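Long-range contacts in TssK (Serratia sp. FS14, PDB 5Y0E), which probably serves as a trimeric baseplate component of the bacterial type VI secretion system, helping to link the baseplate to the membrane complex: residues V99-T104 with W163-V168; T73-S78 with L149-M154; T94-V99 with L155-N160. All blocks are in the same frame, centred on the assembly; numbering follows the deposited sequence.

Interaction 1: residues V99-T104 with W163-V168; sequences VLALPT and WTALGV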
ATOM      1  N   VAL A  99     -25.461  15.422  -9.995  1.00 41.66           N
ATOM      2  CA  VAL A  99     -24.893  14.157 -10.435  1.00 41.80           C
ATOM      3  C   VAL A  99     -24.720  14.127 -11.948  1.00 42.51           C
ATOM      4  O   VAL A  99     -25.310  14.909 -12.688  1.00 45.50           O
ATOM      5  CB  VAL A  99     -25.762  12.968 -10.011  1.00 40.01           C
ATOM      6  CG1 VAL A  99     -25.931  12.955  -8.525  1.00 39.78           C
ATOM      7  CG2 VAL A  99     -27.097  13.045 -10.713  1.00 44.09           C
ATOM      8  N   LEU A 100     -23.887  13.195 -12.397  1.00 43.84           N
ATOM      9  CA  LEU A 100     -23.816  12.789 -13.794  1.00 41.00           C
ATOM     10  C   LEU A 100     -24.541  11.464 -13.911  1.00 41.91           C
ATOM     11  O   LEU A 100     -24.228  10.530 -13.183  1.00 43.94           O
ATOM     12  CB  LEU A 100     -22.368  12.652 -14.248  1.00 40.78           C
ATOM     13  CG  LEU A 100     -22.131  12.261 -15.702  1.00 41.66           C
ATOM     14  CD1 LEU A 100     -22.894  13.190 -16.601  1.00 42.80           C
ATOM     15  CD2 LEU A 100     -20.660  12.292 -16.033  1.00 38.89           C
ATOM     16  N   ALA A 101     -25.556  11.403 -14.745  1.00 41.53           N
ATOM     17  CA  ALA A 101     -26.350  10.210 -14.821  1.00 44.67           C
ATOM     18  C   ALA A 101     -26.565   9.621 -16.188  1.00 47.64           C
ATOM     19  O   ALA A 101     -26.372  10.249 -17.178  1.00 48.76           O
ATOM     20  CB  ALA A 101     -27.681  10.462 -14.167  1.00 45.06           C
ATOM     21  N   LEU A 102     -26.988   8.377 -16.202  1.00 47.88           N
ATOM     22  CA  LEU A 102     -27.233   7.658 -17.420  1.00 48.35           C
ATOM     23  C   LEU A 102     -28.316   6.690 -17.135  1.00 49.51           C
ATOM     24  O   LEU A 102     -28.357   6.122 -16.085  1.00 50.49           O
ATOM     25  CB  LEU A 102     -25.995   6.893 -17.833  1.00 49.94           C
ATOM     26  CG  LEU A 102     -26.157   6.105 -19.113  1.00 51.05           C
ATOM     27  CD1 LEU A 102     -26.099   7.056 -20.280  1.00 49.03           C
ATOM     28  CD2 LEU A 102     -25.110   5.021 -19.232  1.00 43.48           C
ATOM     29  N   PRO A 103     -29.212   6.497 -18.080  1.00 47.43           N
ATOM     30  CA  PRO A 103     -30.307   5.569 -17.891  1.00 48.36           C
ATOM     31  C   PRO A 103     -29.812   4.161 -17.920  1.00 50.53           C
ATOM     32  O   PRO A 103     -28.862   3.870 -18.583  1.00 47.58           O
ATOM     33  CB  PRO A 103     -31.163   5.809 -19.108  1.00 49.51           C
ATOM     34  CG  PRO A 103     -30.818   7.159 -19.541  1.00 49.80           C
ATOM     35  CD  PRO A 103     -29.372   7.281 -19.295  1.00 46.56           C
ATOM     36  N   THR A 104     -30.461   3.298 -17.177  1.00 53.93           N
ATOM     37  CA  THR A 104     -30.082   1.903 -17.148  1.00 53.97           C
ATOM     38  C   THR A 104     -30.629   1.191 -18.379  1.00 56.57           C
ATOM     39  O   THR A 104     -31.698   1.531 -18.889  1.00 58.62           O
ATOM     40  CB  THR A 104     -30.616   1.243 -15.888  1.00 50.99           C
ATOM     41  OG1 THR A 104     -32.032   1.178 -15.976  1.00 53.35           O
ATOM     42  CG2 THR A 104     -30.253   2.061 -14.667  1.00 54.85           C
ATOM     43  N   TRP A 163     -31.922   5.056 -13.435  1.00 51.14           N
ATOM     44  CA  TRP A 163     -30.669   5.724 -13.721  1.00 48.11           C
ATOM     45  C   TRP A 163     -29.610   5.192 -12.780  1.00 47.63           C
ATOM     46  O   TRP A 163     -29.917   4.760 -11.671  1.00 49.58           O
ATOM     47  CB  TRP A 163     -30.766   7.238 -13.544  1.00 47.90           C
ATOM     48  CG  TRP A 163     -31.805   7.907 -14.356  1.00 50.54           C
ATOM     49  CD1 TRP A 163     -33.155   7.882 -14.152  1.00 48.98           C
ATOM     50  CD2 TRP A 163     -31.589   8.731 -15.502  1.00 48.26           C
ATOM     51  NE1 TRP A 163     -33.787   8.627 -15.111  1.00 48.10           N
ATOM     52  CE2 TRP A 163     -32.846   9.160 -15.950  1.00 48.43           C
ATOM     53  CE3 TRP A 163     -30.457   9.141 -16.192  1.00 45.77           C
ATOM     54  CZ2 TRP A 163     -32.995   9.975 -17.050  1.00 46.57           C
ATOM     55  CZ3 TRP A 163     -30.610   9.942 -17.278  1.00 47.79           C
ATOM     56  CH2 TRP A 163     -31.865  10.354 -17.699  1.00 48.29           C
ATOM     57  N   THR A 164     -28.369   5.198 -13.244  1.00 45.93           N
ATOM     58  CA  THR A 164     -27.232   5.211 -12.346  1.00 42.92           C
ATOM     59  C   THR A 164     -26.559   6.555 -12.496  1.00 43.95           C
ATOM     60  O   THR A 164     -26.756   7.260 -13.480  1.00 44.86           O
ATOM     61  CB  THR A 164     -26.223   4.091 -12.617  1.00 43.36           C
ATOM     62  OG1 THR A 164     -25.617   4.277 -13.895  1.00 49.44           O
ATOM     63  CG2 THR A 164     -26.870   2.740 -12.539  1.00 41.68           C
ATOM     64  N   ALA A 165     -25.770   6.917 -11.499  1.00 43.13           N
ATOM     65  CA  ALA A 165     -25.214   8.255 -11.506  1.00 42.45           C
ATOM     66  C   ALA A 165     -23.949   8.303 -10.677  1.00 42.74           C
ATOM     67  O   ALA A 165     -23.771   7.525  -9.741  1.00 43.77           O
ATOM     68  CB  ALA A 165     -26.220   9.270 -10.969  1.00 42.33           C
ATOM     69  N   LEU A 166     -23.095   9.253 -11.014  1.00 40.73           N
ATOM     70  CA  LEU A 166     -21.914   9.566 -10.238  1.00 41.60           C
ATOM     71  C   LEU A 166     -22.041  10.991  -9.726  1.00 41.96           C
ATOM     72  O   LEU A 166     -22.440  11.885 -10.468  1.00 46.09           O
ATOM     73  CB  LEU A 166     -20.638   9.430 -11.079  1.00 40.97           C
ATOM     74  CG  LEU A 166     -20.320   8.137 -11.818  1.00 38.06           C
ATOM     75  CD1 LEU A 166     -19.140   8.341 -12.718  1.00 39.01           C
ATOM     76  CD2 LEU A 166     -20.042   7.040 -10.855  1.00 40.14           C
ATOM     77  N   GLY A 167     -21.679  11.216  -8.469  1.00 39.50           N
ATOM     78  CA  GLY A 167     -21.796  12.546  -7.910  1.00 37.42           C
ATOM     79  C   GLY A 167     -20.715  13.469  -8.434  1.00 40.19           C
ATOM     80  O   GLY A 167     -19.555  13.094  -8.540  1.00 43.75           O
ATOM     81  N   VAL A 168     -21.096  14.704  -8.741  1.00 43.62           N
ATOM     82  CA  VAL A 168     -20.189  15.677  -9.326  1.00 42.24           C
ATOM     83  C   VAL A 168     -19.835  16.789  -8.346  1.00 43.79           C
ATOM     84  O   VAL A 168     -18.674  17.195  -8.262  1.00 41.66           O
ATOM     85  CB  VAL A 168     -20.786  16.264 -10.625  1.00 40.01           C
ATOM     86  CG1 VAL A 168     -19.905  17.372 -11.173  1.00 38.42           C
ATOM     87  CG2 VAL A 168     -21.011  15.174 -11.653  1.00 39.52           C
TER
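P103 lies alongside the indole of W163, the two side chains pointing the same way, and its ring covers part of one indole face. P103 CG sits 3.9 Å from the centroid of the six-membered ring of W163, close enough to the ring normal (23° off) for a CH-pi contact, while P103 CD reaches W163 CZ3 at 3.6 Å. The indole gets there because W163 CG stands anti to the carbonyl carbon (chi1 -57°), which swings the ring back across the partner strand; at its rim, in plane, it meets A101 C and L102 N of the backbone. A101 CB approaches W163 CE3 obliquely. Next in the chain, T104 brings its methyl in, with CG2 3.6 Å from W163 N.

Further along, small side chains share one face: A101 CB lies 3.7 Å from A165 CB, and V99 CB is nearly as close to the same methyl. L100, L102, T164 and L166 occupy the reverse face. V168, directed at the partner strand, sets its CG2 against L100 CB.

Beneath the side chains the backbones run antiparallel, with axes at 163°. L100 and L166 form a reciprocal hydrogen-bonded pair, L100 N to L166 O at 2.7 Å and L166 N to L100 O at 2.8 Å. L102 and T164 repeat it one step on, so four backbone bonds set the register, the one from L100 N to L166 O the straightest. Non-hydrogen-bonded pairs alternate with these, and beside them A165 CA makes a CA-H...O contact with L100 O at 3.0 Å.

L100 and L166 press on F45 and F75 of another sheet. The arrangement is that of two neighbouring strands, 96-103 and 163-174, inside a mixed sheet whose one face packs on a second sheet, consistent with a beta-sandwich.

Interaction 2: residues T73-S78 with L149-M154; sequences TPFRFS and LRLRLM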
ATOM      1  N   THR A  73     -20.796   1.195 -17.404  1.00 45.29           N
ATOM      2  CA  THR A  73     -20.634   1.825 -18.692  1.00 41.71           C
ATOM      3  C   THR A  73     -19.479   2.804 -18.665  1.00 40.45           C
ATOM      4  O   THR A  73     -19.545   3.789 -17.934  1.00 43.31           O
ATOM      5  CB  THR A  73     -21.896   2.540 -19.065  1.00 40.56           C
ATOM      6  OG1 THR A  73     -22.981   1.633 -18.940  1.00 39.64           O
ATOM      7  CG2 THR A  73     -21.804   3.045 -20.478  1.00 40.74           C
ATOM      8  N   PRO A  74     -18.427   2.585 -19.437  1.00 39.47           N
ATOM      9  CA  PRO A  74     -17.367   3.588 -19.553  1.00 39.58           C
ATOM     10  C   PRO A  74     -17.812   4.767 -20.388  1.00 40.02           C
ATOM     11  O   PRO A  74     -18.685   4.651 -21.242  1.00 41.92           O
ATOM     12  CB  PRO A  74     -16.242   2.826 -20.250  1.00 39.79           C
ATOM     13  CG  PRO A  74     -16.915   1.736 -20.969  1.00 38.73           C
ATOM     14  CD  PRO A  74     -18.129   1.367 -20.199  1.00 39.82           C
ATOM     15  N   PHE A  75     -17.190   5.912 -20.142  1.00 39.23           N
ATOM     16  CA  PHE A  75     -17.530   7.129 -20.853  1.00 35.68           C
ATOM     17  C   PHE A  75     -16.322   8.033 -20.882  1.00 39.96           C
ATOM     18  O   PHE A  75     -15.444   7.959 -20.029  1.00 45.66           O
ATOM     19  CB  PHE A  75     -18.709   7.882 -20.215  1.00 37.81           C
ATOM     20  CG  PHE A  75     -18.427   8.370 -18.828  1.00 40.22           C
ATOM     21  CD1 PHE A  75     -17.835   9.591 -18.619  1.00 41.48           C
ATOM     22  CD2 PHE A  75     -18.720   7.581 -17.742  1.00 38.04           C
ATOM     23  CE1 PHE A  75     -17.545  10.006 -17.366  1.00 39.43           C
ATOM     24  CE2 PHE A  75     -18.440   8.003 -16.496  1.00 38.08           C
ATOM     25  CZ  PHE A  75     -17.850   9.214 -16.301  1.00 40.42           C
ATOM     26  N   ARG A  76     -16.329   8.928 -21.858  1.00 39.84           N
ATOM     27  CA  ARG A  76     -15.276   9.902 -22.062  1.00 44.72           C
ATOM     28  C   ARG A  76     -15.835  10.977 -22.978  1.00 50.99           C
ATOM     29  O   ARG A  76     -16.424  10.654 -24.007  1.00 57.28           O
ATOM     30  CB  ARG A  76     -14.040   9.248 -22.677  1.00 49.48           C
ATOM     31  CG  ARG A  76     -12.973  10.225 -23.105  1.00 55.97           C
ATOM     32  CD  ARG A  76     -11.807   9.514 -23.770  1.00 65.88           C
ATOM     33  NE  ARG A  76     -11.416   8.329 -23.014  1.00 70.15           N
ATOM     34  CZ  ARG A  76     -10.508   8.327 -22.042  1.00 70.62           C
ATOM     35  NH1 ARG A  76      -9.881   9.449 -21.709  1.00 66.63           N
ATOM     36  NH2 ARG A  76     -10.223   7.202 -21.397  1.00 68.44           N
ATOM     37  N   PHE A  77     -15.678  12.241 -22.605  1.00 49.77           N
ATOM     38  CA  PHE A  77     -16.114  13.316 -23.476  1.00 48.12           C
ATOM     39  C   PHE A  77     -15.252  14.533 -23.224  1.00 50.68           C
ATOM     40  O   PHE A  77     -14.578  14.641 -22.205  1.00 52.21           O
ATOM     41  CB  PHE A  77     -17.599  13.654 -23.298  1.00 50.81           C
ATOM     42  CG  PHE A  77     -17.956  14.222 -21.949  1.00 52.14           C
ATOM     43  CD1 PHE A  77     -17.646  15.527 -21.613  1.00 54.37           C
ATOM     44  CD2 PHE A  77     -18.635  13.458 -21.035  1.00 51.02           C
ATOM     45  CE1 PHE A  77     -17.979  16.042 -20.388  1.00 54.68           C
ATOM     46  CE2 PHE A  77     -18.981  13.973 -19.808  1.00 52.59           C
ATOM     47  CZ  PHE A  77     -18.650  15.266 -19.485  1.00 55.99           C
ATOM     48  N   SER A  78     -15.288  15.456 -24.171  1.00 51.07           N
ATOM     49  CA  SER A  78     -14.547  16.695 -24.031  1.00 53.24           C
ATOM     50  C   SER A  78     -15.139  17.721 -24.973  1.00 57.67           C
ATOM     51  O   SER A  78     -15.595  17.391 -26.062  1.00 58.31           O
ATOM     52  CB  SER A  78     -13.070  16.511 -24.326  1.00 51.80           C
ATOM     53  OG  SER A  78     -12.431  17.762 -24.305  1.00 58.80           O
ATOM     54  N   LEU A 149     -23.667   8.478 -26.110  1.00 49.20           N
ATOM     55  CA  LEU A 149     -24.175   8.279 -24.765  1.00 47.07           C
ATOM     56  C   LEU A 149     -24.964   9.434 -24.239  1.00 46.48           C
ATOM     57  O   LEU A 149     -24.479  10.531 -24.171  1.00 45.67           O
ATOM     58  CB  LEU A 149     -23.033   8.036 -23.808  1.00 44.48           C
ATOM     59  CG  LEU A 149     -22.600   6.615 -23.551  1.00 45.80           C
ATOM     60  CD1 LEU A 149     -21.499   6.651 -22.536  1.00 47.01           C
ATOM     61  CD2 LEU A 149     -23.739   5.783 -23.052  1.00 45.55           C
ATOM     62  N   ARG A 150     -26.168   9.155 -23.790  1.00 46.08           N
ATOM     63  CA  ARG A 150     -27.036  10.174 -23.266  1.00 47.14           C
ATOM     64  C   ARG A 150     -26.812  10.476 -21.803  1.00 47.41           C
ATOM     65  O   ARG A 150     -27.640  10.220 -20.969  1.00 46.19           O
ATOM     66  CB  ARG A 150     -28.470   9.798 -23.537  1.00 48.58           C
ATOM     67  CG  ARG A 150     -28.681   9.483 -24.997  1.00 50.34           C
ATOM     68  CD  ARG A 150     -30.037   9.869 -25.494  1.00 49.81           C
ATOM     69  NE  ARG A 150     -31.046   9.529 -24.532  1.00 54.29           N
ATOM     70  CZ  ARG A 150     -31.917  10.386 -24.047  1.00 55.82           C
ATOM     71  NH1 ARG A 150     -31.896  11.619 -24.437  1.00 60.41           N
ATOM     72  NH2 ARG A 150     -32.798  10.012 -23.179  1.00 54.59           N
ATOM     73  N   LEU A 151     -25.662  11.055 -21.529  1.00 47.71           N
ATOM     74  CA  LEU A 151     -25.274  11.431 -20.215  1.00 46.65           C
ATOM     75  C   LEU A 151     -26.015  12.684 -19.884  1.00 47.04           C
ATOM     76  O   LEU A 151     -26.334  13.472 -20.731  1.00 49.76           O
ATOM     77  CB  LEU A 151     -23.789  11.682 -20.169  1.00 43.31           C
ATOM     78  CG  LEU A 151     -22.916  10.474 -20.353  1.00 44.19           C
ATOM     79  CD1 LEU A 151     -21.482  10.907 -20.286  1.00 41.01           C
ATOM     80  CD2 LEU A 151     -23.213   9.482 -19.273  1.00 44.17           C
ATOM     81  N   ARG A 152     -26.279  12.876 -18.622  1.00 45.39           N
ATOM     82  CA  ARG A 152     -27.020  14.018 -18.241  1.00 48.08           C
ATOM     83  C   ARG A 152     -26.731  14.522 -16.853  1.00 48.44           C
ATOM     84  O   ARG A 152     -26.623  13.755 -15.930  1.00 48.13           O
ATOM     85  CB  ARG A 152     -28.480  13.639 -18.315  1.00 50.30           C
ATOM     86  CG  ARG A 152     -29.400  14.694 -17.780  1.00 57.71           C
ATOM     87  CD  ARG A 152     -30.769  14.171 -17.472  1.00 56.44           C
ATOM     88  NE  ARG A 152     -31.464  13.890 -18.695  1.00 63.37           N
ATOM     89  CZ  ARG A 152     -32.771  13.794 -18.776  1.00 68.38           C
ATOM     90  NH1 ARG A 152     -33.487  13.973 -17.684  1.00 74.21           N
ATOM     91  NH2 ARG A 152     -33.352  13.510 -19.926  1.00 64.54           N
ATOM     92  N   LEU A 153     -26.576  15.829 -16.699  1.00 46.27           N
ATOM     93  CA  LEU A 153     -26.380  16.422 -15.395  1.00 45.78           C
ATOM     94  C   LEU A 153     -27.730  16.676 -14.782  1.00 44.39           C
ATOM     95  O   LEU A 153     -28.590  17.168 -15.453  1.00 51.82           O
ATOM     96  CB  LEU A 153     -25.638  17.721 -15.533  1.00 42.83           C
ATOM     97  CG  LEU A 153     -24.265  17.472 -16.074  1.00 41.15           C
ATOM     98  CD1 LEU A 153     -23.780  18.671 -16.825  1.00 46.19           C
ATOM     99  CD2 LEU A 153     -23.321  17.098 -14.971  1.00 40.54           C
ATOM    100  N   MET A 154     -27.922  16.300 -13.534  1.00 43.98           N
ATOM    101  CA  MET A 154     -29.185  16.482 -12.852  1.00 49.38           C
ATOM    102  C   MET A 154     -29.070  16.559 -11.333  1.00 50.77           C
ATOM    103  O   MET A 154     -28.005  16.449 -10.797  1.00 48.83           O
ATOM    104  CB  MET A 154     -30.164  15.393 -13.248  1.00 30.00           C
ATOM    105  CG  MET A 154     -29.632  13.995 -13.243  1.00 30.00           C
ATOM    106  SD  MET A 154     -30.935  12.782 -13.273  1.00 30.00           S
ATOM    107  CE  MET A 154     -31.093  12.598 -15.008  1.00 30.00           C
TER
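F75 and F77 meet L149 and L151 where one beta-sheet packs on another, consistent with a beta-sandwich: strand 74-78 edges a three-stranded antiparallel sheet, and 149-154 belongs to strand 142-155 of a mixed sheet, the leucines sitting at an irregular break in that strand. The segments do not pair as strands, and their nearest CA atoms, those of F75 and L149, are 7.8 Å apart.

The apolar contacts converge on two leucine methyls. L149 CD1 lies 3.8 Å from F75 CB, and it meets T73 CG2 tip to tip at 4.2 Å. L151 CD1 enters between the phenylalanines, 4.1 Å from F75 CB and obliquely beside the ring of F77. Both phenylalanines hold CG between the backbone N and the carbonyl carbon (chi1 63° and 66°). The F75 ring then leads away from L149, keeps L151 CD1 obliquely beside it, and packs on L166 of strand 163-174. L102 of strand 96-103 backs T73, L149 and L151.

Polar groups look elsewhere. T73 OG1 is bonded to D71 and R123, leaving the methyl branch to make the contact. R150 centres an inverse gamma turn, closed by a weak bond from L151 N to L149 O, which brings both leucines to the same partner strand while R150 pairs with E116 in a salt bridge.

On the far side of strand 74-78, P74 and R76 pack on Y30 and D3 of a neighbouring subunit, so this layer also borders the trimer interface.

Of the ring atoms of F77, CD2 comes nearest to L151 CD1, at 3.9 Å, with CE2 next at 4.0 Å.

Interaction 3: residues T94-V99 with L155-N160; sequences TGENVV and LESELN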
ATOM      1  N   THR A  94     -30.571  24.847  -2.814  1.00 86.84           N
ATOM      2  CA  THR A  94     -29.429  25.214  -2.015  1.00 85.18           C
ATOM      3  C   THR A  94     -29.080  23.963  -1.264  1.00 81.60           C
ATOM      4  O   THR A  94     -29.946  23.254  -0.805  1.00 84.90           O
ATOM      5  CB  THR A  94     -29.749  26.402  -1.086  1.00 87.78           C
ATOM      6  OG1 THR A  94     -29.703  27.614  -1.837  1.00 87.83           O
ATOM      7  CG2 THR A  94     -28.748  26.520   0.011  1.00 81.62           C
ATOM      8  N   GLY A  95     -27.806  23.655  -1.181  1.00 76.27           N
ATOM      9  CA  GLY A  95     -27.417  22.458  -0.495  1.00 74.21           C
ATOM     10  C   GLY A  95     -27.971  21.251  -1.199  1.00 72.73           C
ATOM     11  O   GLY A  95     -28.468  20.349  -0.574  1.00 75.82           O
ATOM     12  N   GLU A  96     -27.905  21.238  -2.513  1.00 68.71           N
ATOM     13  CA  GLU A  96     -28.386  20.091  -3.261  1.00 67.84           C
ATOM     14  C   GLU A  96     -27.241  19.452  -4.040  1.00 63.02           C
ATOM     15  O   GLU A  96     -26.309  20.128  -4.475  1.00 60.34           O
ATOM     16  CB  GLU A  96     -29.513  20.499  -4.200  1.00 70.88           C
ATOM     17  CG  GLU A  96     -30.083  19.353  -5.003  1.00 70.32           C
ATOM     18  CD  GLU A  96     -31.419  18.898  -4.492  1.00 73.87           C
ATOM     19  OE1 GLU A  96     -32.177  19.747  -3.987  1.00 80.13           O
ATOM     20  OE2 GLU A  96     -31.709  17.691  -4.595  1.00 71.46           O
ATOM     21  N   ASN A  97     -27.310  18.139  -4.204  1.00 60.53           N
ATOM     22  CA  ASN A  97     -26.271  17.405  -4.910  1.00 53.46           C
ATOM     23  C   ASN A  97     -26.584  17.310  -6.393  1.00 50.90           C
ATOM     24  O   ASN A  97     -27.712  17.006  -6.777  1.00 53.03           O
ATOM     25  CB  ASN A  97     -26.110  16.012  -4.322  1.00 53.63           C
ATOM     26  CG  ASN A  97     -25.259  16.014  -3.099  1.00 55.20           C
ATOM     27  OD1 ASN A  97     -24.384  16.851  -2.962  1.00 56.87           O
ATOM     28  ND2 ASN A  97     -25.495  15.075  -2.207  1.00 54.58           N
ATOM     29  N   VAL A  98     -25.573  17.563  -7.215  1.00 48.67           N
ATOM     30  CA  VAL A  98     -25.645  17.436  -8.661  1.00 44.07           C
ATOM     31  C   VAL A  98     -24.877  16.192  -9.089  1.00 40.93           C
ATOM     32  O   VAL A  98     -23.756  15.958  -8.635  1.00 45.44           O
ATOM     33  CB  VAL A  98     -25.069  18.687  -9.342  1.00 43.42           C
ATOM     34  CG1 VAL A  98     -25.324  18.643 -10.823  1.00 45.05           C
ATOM     35  CG2 VAL A  98     -25.672  19.915  -8.744  1.00 45.46           C
ATOM     36  N   VAL A  99     -25.461  15.422  -9.995  1.00 41.66           N
ATOM     37  CA  VAL A  99     -24.893  14.157 -10.435  1.00 41.80           C
ATOM     38  C   VAL A  99     -24.720  14.127 -11.948  1.00 42.51           C
ATOM     39  O   VAL A  99     -25.310  14.909 -12.688  1.00 45.50           O
ATOM     40  CB  VAL A  99     -25.762  12.968 -10.011  1.00 40.01           C
ATOM     41  CG1 VAL A  99     -25.931  12.955  -8.525  1.00 39.78           C
ATOM     42  CG2 VAL A  99     -27.097  13.045 -10.713  1.00 44.09           C
ATOM     43  N   LEU A 155     -30.177  16.779 -10.647  1.00 47.80           N
ATOM     44  CA  LEU A 155     -30.172  16.854  -9.198  1.00 54.95           C
ATOM     45  C   LEU A 155     -30.294  15.463  -8.603  1.00 52.92           C
ATOM     46  O   LEU A 155     -31.010  14.614  -9.129  1.00 54.14           O
ATOM     47  CB  LEU A 155     -31.319  17.725  -8.693  1.00 60.38           C
ATOM     48  CG  LEU A 155     -31.430  19.128  -9.276  1.00 58.18           C
ATOM     49  CD1 LEU A 155     -32.533  19.880  -8.591  1.00 61.42           C
ATOM     50  CD2 LEU A 155     -30.114  19.853  -9.138  1.00 53.53           C
ATOM     51  N   GLU A 156     -29.607  15.242  -7.488  1.00 50.83           N
ATOM     52  CA  GLU A 156     -29.721  13.953  -6.827  1.00 51.32           C
ATOM     53  C   GLU A 156     -31.167  13.636  -6.494  1.00 52.80           C
ATOM     54  O   GLU A 156     -31.574  12.473  -6.534  1.00 54.09           O
ATOM     55  CB  GLU A 156     -28.858  13.930  -5.570  1.00 55.79           C
ATOM     56  CG  GLU A 156     -28.855  12.608  -4.823  1.00 53.64           C
ATOM     57  CD  GLU A 156     -28.076  12.685  -3.530  1.00 58.60           C
ATOM     58  OE1 GLU A 156     -28.489  13.428  -2.622  1.00 64.02           O
ATOM     59  OE2 GLU A 156     -27.040  12.012  -3.416  1.00 63.84           O
ATOM     60  N   SER A 157     -31.967  14.654  -6.193  1.00 56.62           N
ATOM     61  CA  SER A 157     -33.366  14.417  -5.864  1.00 54.11           C
ATOM     62  C   SER A 157     -34.183  13.951  -7.063  1.00 56.95           C
ATOM     63  O   SER A 157     -35.241  13.347  -6.873  1.00 58.81           O
ATOM     64  CB  SER A 157     -33.980  15.679  -5.289  1.00 51.89           C
ATOM     65  OG  SER A 157     -33.951  16.709  -6.240  1.00 54.92           O
ATOM     66  N   GLU A 158     -33.735  14.211  -8.283  1.00 55.54           N
ATOM     67  CA  GLU A 158     -34.494  13.805  -9.457  1.00 57.57           C
ATOM     68  C   GLU A 158     -34.213  12.370  -9.890  1.00 57.40           C
ATOM     69  O   GLU A 158     -34.761  11.929 -10.896  1.00 55.44           O
ATOM     70  CB  GLU A 158     -34.225  14.767 -10.620  1.00 55.33           C
ATOM     71  CG  GLU A 158     -34.663  16.184 -10.343  1.00 56.33           C
ATOM     72  CD  GLU A 158     -34.138  17.209 -11.340  1.00 65.62           C
ATOM     73  OE1 GLU A 158     -33.117  16.961 -12.020  1.00 59.33           O
ATOM     74  OE2 GLU A 158     -34.754  18.294 -11.427  1.00 76.30           O
ATOM     75  N   LEU A 159     -33.404  11.626  -9.150  1.00 58.62           N
ATOM     76  CA  LEU A 159     -33.014  10.285  -9.551  1.00 57.76           C
ATOM     77  C   LEU A 159     -34.091   9.264  -9.219  1.00 55.47           C
ATOM     78  O   LEU A 159     -34.901   9.452  -8.316  1.00 54.35           O
ATOM     79  CB  LEU A 159     -31.720   9.871  -8.852  1.00 53.84           C
ATOM     80  CG  LEU A 159     -30.426  10.358  -9.475  1.00 52.88           C
ATOM     81  CD1 LEU A 159     -29.265  10.075  -8.560  1.00 48.28           C
ATOM     82  CD2 LEU A 159     -30.236   9.679 -10.809  1.00 53.08           C
ATOM     83  N   ASN A 160     -34.058   8.151  -9.946  1.00 52.83           N
ATOM     84  CA  ASN A 160     -34.778   6.952  -9.558  1.00 53.85           C
ATOM     85  C   ASN A 160     -34.018   5.742 -10.081  1.00 53.23           C
ATOM     86  O   ASN A 160     -32.950   5.868 -10.675  1.00 54.65           O
ATOM     87  CB  ASN A 160     -36.217   6.990 -10.071  1.00 57.50           C
ATOM     88  CG  ASN A 160     -36.294   7.113 -11.561  1.00 55.00           C
ATOM     89  OD1 ASN A 160     -35.545   6.482 -12.296  1.00 52.83           O
ATOM     90  ND2 ASN A 160     -37.207   7.942 -12.021  1.00 61.40           N
TER
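V98 and L155 face each other as an antiparallel non-hydrogen-bonded pair, CA to CA 4.6 Å, and just beyond them E156 N donates to N97 O at 2.7 Å before the chain turns into the short 3-10 segment 156-158.

E96 makes the main side-chain grip. With CG anti to the backbone N (chi1 -179°) and a bend at chi2, its carboxylate arrives at the start of that turn, where S157 OG donates to E96 OE2 at 2.9 Å from above the carboxylate plane, 49° out of it. S157 N adds a weak bond to the same oxygen. Within the turn, E158 OE1 accepts from L155 N at 3.2 Å, which ties the loop to its own first residue.

N97 and E156 run alongside each other, N97 CB 3.7 Å from E156 CB. At their ends the amide and carboxylate planes stand 86° apart, and N97 ND2 reaches E156 OE1 only weakly, at 3.4 Å. E156 and E96 are like charges 5.7 Å apart (OE1 to OE2), each with its own hydrogen-bond donors, which may temper the repulsion. L159 closes the far end, its CD1 4.3 Å from V99 CG2.

G95 and E96 together face V171 in a G1 beta bulge. Strand 96-103 lies between strand 163-174 and the end of strand 142-155, with L87 of strand 87-88 packed against V98 and L155.

In the fold
Interactions 1 and 3 share V99 and strand 96-103, their centres 10 Å apart; interaction 2 is centred 8 Å from interaction 1 and 17 Å from interaction 3. The chain passes 73-78, then 94-104, before returning through 149-160 and 163-168, so the segments alternate and the contacts cross along the sequence. Strand 96-103 is the common element, with strand 142-155 along one edge (A101 N to R152 O, 2.8 Å) and strand 163-174 along the other. Interaction 3 lies where 142-155 ends and loops toward 163-174. Interaction 2 joins this mixed sheet to a second sheet, so the three contacts together hold one two-layered beta region of the subunit.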